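Local coordinates for protein ATP:cob(I)alamin adenosyltransferase, putative (Burkholderia thailandensis, PDB 2ZHZ) that probably transfers the adenosyl group of ATP to the cobalt of reduced cobalamin, yielding adenosylcobalamin and triphosphate, at residues P55-A60 with L96-G101. Numbering follows the deposited sequence.
Sequences PDDVRA and LAHYNG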
loop_
_atom_site.group_PDB
_atom_site.type_symbol
_atom_site.label_atom_id
_atom_site.label_comp_id
_atom_site.label_asym_id
_atom_site.label_seq_id
_atom_site.Cartn_x
_atom_site.Cartn_y
_atom_site.Cartn_z
ATOM N N PRO B 55 17.422 4.522 14.812
ATOM C CA PRO B 55 18.796 4.326 15.280
ATOM C C PRO B 55 19.653 4.496 14.026
ATOM O O PRO B 55 19.227 4.115 12.936
ATOM C CB PRO B 55 18.791 2.881 15.775
ATOM C CG PRO B 55 17.367 2.668 16.207
ATOM C CD PRO B 55 16.593 3.338 15.098
ATOM N N ASP B 56 20.845 5.066 14.171
ATOM C CA ASP B 56 21.722 5.287 13.025
ATOM C C ASP B 56 21.969 4.056 12.162
ATOM O O ASP B 56 21.961 4.144 10.935
ATOM C CB ASP B 56 23.062 5.859 13.495
ATOM C CG ASP B 56 22.948 7.300 13.949
ATOM O OD1 ASP B 56 23.897 7.804 14.585
ATOM O OD2 ASP B 56 21.910 7.933 13.662
ATOM N N ASP B 57 22.189 2.910 12.796
ATOM C CA ASP B 57 22.447 1.683 12.053
ATOM C C ASP B 57 21.218 1.232 11.264
ATOM O O ASP B 57 21.338 0.793 10.121
ATOM C CB ASP B 57 22.908 0.573 13.006
ATOM C CG ASP B 57 21.878 0.243 14.067
ATOM O OD1 ASP B 57 21.380 1.173 14.730
ATOM O OD2 ASP B 57 21.572 -0.952 14.247
ATOM N N VAL B 58 20.041 1.341 11.870
ATOM C CA VAL B 58 18.809 0.950 11.192
ATOM C C VAL B 58 18.577 1.850 9.980
ATOM O O VAL B 58 18.161 1.378 8.921
ATOM C CB VAL B 58 17.589 1.039 12.142
ATOM C CG1 VAL B 58 16.296 0.777 11.363
ATOM C CG2 VAL B 58 17.735 0.017 13.262
ATOM N N ARG B 59 18.850 3.144 10.137
ATOM C CA ARG B 59 18.685 4.098 9.047
ATOM C C ARG B 59 19.644 3.754 7.915
ATOM O O ARG B 59 19.282 3.804 6.737
ATOM C CB ARG B 59 18.960 5.525 9.536
ATOM C CG ARG B 59 18.950 6.580 8.429
ATOM C CD ARG B 59 19.098 7.987 8.998
ATOM N NE ARG B 59 18.003 8.312 9.909
ATOM C CZ ARG B 59 16.746 8.512 9.522
ATOM N NH1 ARG B 59 16.424 8.432 8.236
ATOM N NH2 ARG B 59 15.810 8.773 10.423
ATOM N N ALA B 60 20.871 3.397 8.280
ATOM C CA ALA B 60 21.882 3.047 7.293
ATOM C C ALA B 60 21.461 1.839 6.467
ATOM O O ALA B 60 21.613 1.831 5.247
ATOM C CB ALA B 60 23.215 2.773 7.986
ATOM N N LEU B 96 20.149 -9.699 8.941
ATOM C CA LEU B 96 19.237 -10.580 9.658
ATOM C C LEU B 96 19.946 -11.206 10.854
ATOM O O LEU B 96 19.430 -11.184 11.969
ATOM C CB LEU B 96 18.720 -11.688 8.736
ATOM C CG LEU B 96 17.505 -11.334 7.876
ATOM C CD1 LEU B 96 17.294 -12.392 6.809
ATOM C CD2 LEU B 96 16.273 -11.220 8.770
ATOM N N ALA B 97 21.130 -11.766 10.616
ATOM C CA ALA B 97 21.891 -12.392 11.693
ATOM C C ALA B 97 22.285 -11.340 12.724
ATOM O O ALA B 97 22.204 -11.572 13.932
ATOM C CB ALA B 97 23.141 -13.077 11.127
ATOM N N HIS B 98 22.701 -10.176 12.237
ATOM C CA HIS B 98 23.114 -9.079 13.102
ATOM C C HIS B 98 22.026 -8.662 14.094
ATOM O O HIS B 98 22.261 -8.602 15.300
ATOM C CB HIS B 98 23.513 -7.866 12.256
ATOM C CG HIS B 98 23.845 -6.650 13.063
ATOM N ND1 HIS B 98 25.065 -6.477 13.682
ATOM C CD2 HIS B 98 23.103 -5.565 13.387
ATOM C CE1 HIS B 98 25.060 -5.339 14.352
ATOM N NE2 HIS B 98 23.881 -4.766 14.190
ATOM N N TYR B 99 20.832 -8.372 13.588
ATOM C CA TYR B 99 19.744 -7.937 14.454
ATOM C C TYR B 99 19.077 -9.047 15.268
ATOM O O TYR B 99 18.728 -8.840 16.432
ATOM C CB TYR B 99 18.717 -7.157 13.625
ATOM C CG TYR B 99 19.267 -5.827 13.154
ATOM C CD1 TYR B 99 19.489 -4.787 14.057
ATOM C CD2 TYR B 99 19.637 -5.630 11.822
ATOM C CE1 TYR B 99 20.064 -3.583 13.650
ATOM C CE2 TYR B 99 20.221 -4.427 11.403
ATOM C CZ TYR B 99 20.431 -3.411 12.326
ATOM O OH TYR B 99 21.020 -2.227 11.933
ATOM N N ASN B 100 18.906 -10.221 14.672
ATOM C CA ASN B 100 18.296 -11.341 15.387
ATOM C C ASN B 100 19.171 -11.772 16.562
ATOM O O ASN B 100 18.669 -12.181 17.609
ATOM C CB ASN B 100 18.098 -12.529 14.447
ATOM C CG ASN B 100 16.692 -12.615 13.899
ATOM O OD1 ASN B 100 16.477 -13.147 12.807
ATOM N ND2 ASN B 100 15.720 -12.113 14.662
ATOM N N GLY B 101 20.486 -11.681 16.382
ATOM C CA GLY B 101 21.396 -12.079 17.439
ATOM C C GLY B 101 21.279 -11.211 18.681
ATOM O O GLY B 101 21.566 -11.662 19.788
HETATM O O HOH W 1 22.881 -2.747 15.633
#
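The ring of Tyr99 meets Asp57 at its edge, where the carboxylate oxygen OD2 lies in the ring plane, while His98 CD2 sits over the centre of one face, 3.4 Å above it. The imidazole of His98 thus leans on the phenol with its own edge, and at the edge of the imidazole, in its plane, lie Tyr99 CD2 and a water. Val58 reaches the phenol obliquely, its CG2 4.3 Å from Tyr99 CE1, one methyl of a beta-branched, apolar side chain that suits this buried position. The helix axes run nearly antiparallel, 152° between their directions, but stand 12.8 Å apart, so a long side chain must span the gap. Tyr99 does so: with CG anti to its carbonyl carbon (chi1 -69°), it carries its hydroxyl to Asp57, and OH donates to OD2 at 2.7 Å, from above the carboxylate plane. The water donates to the same OD2 (2.6 Å) and pairs with His98 NE2 (2.7 Å), bridging two groups too far apart to bond directly. Val161 and Val165 of helix 147-169 also pack on Tyr99, making the phenol a link between three helices of the bundle. Asp57, in the first turn of its helix, is probably favoured by the helix dipole, and two donors on OD2 should help stabilise its negative charge; a nearby carboxylate would in turn probably favour protonation of His98.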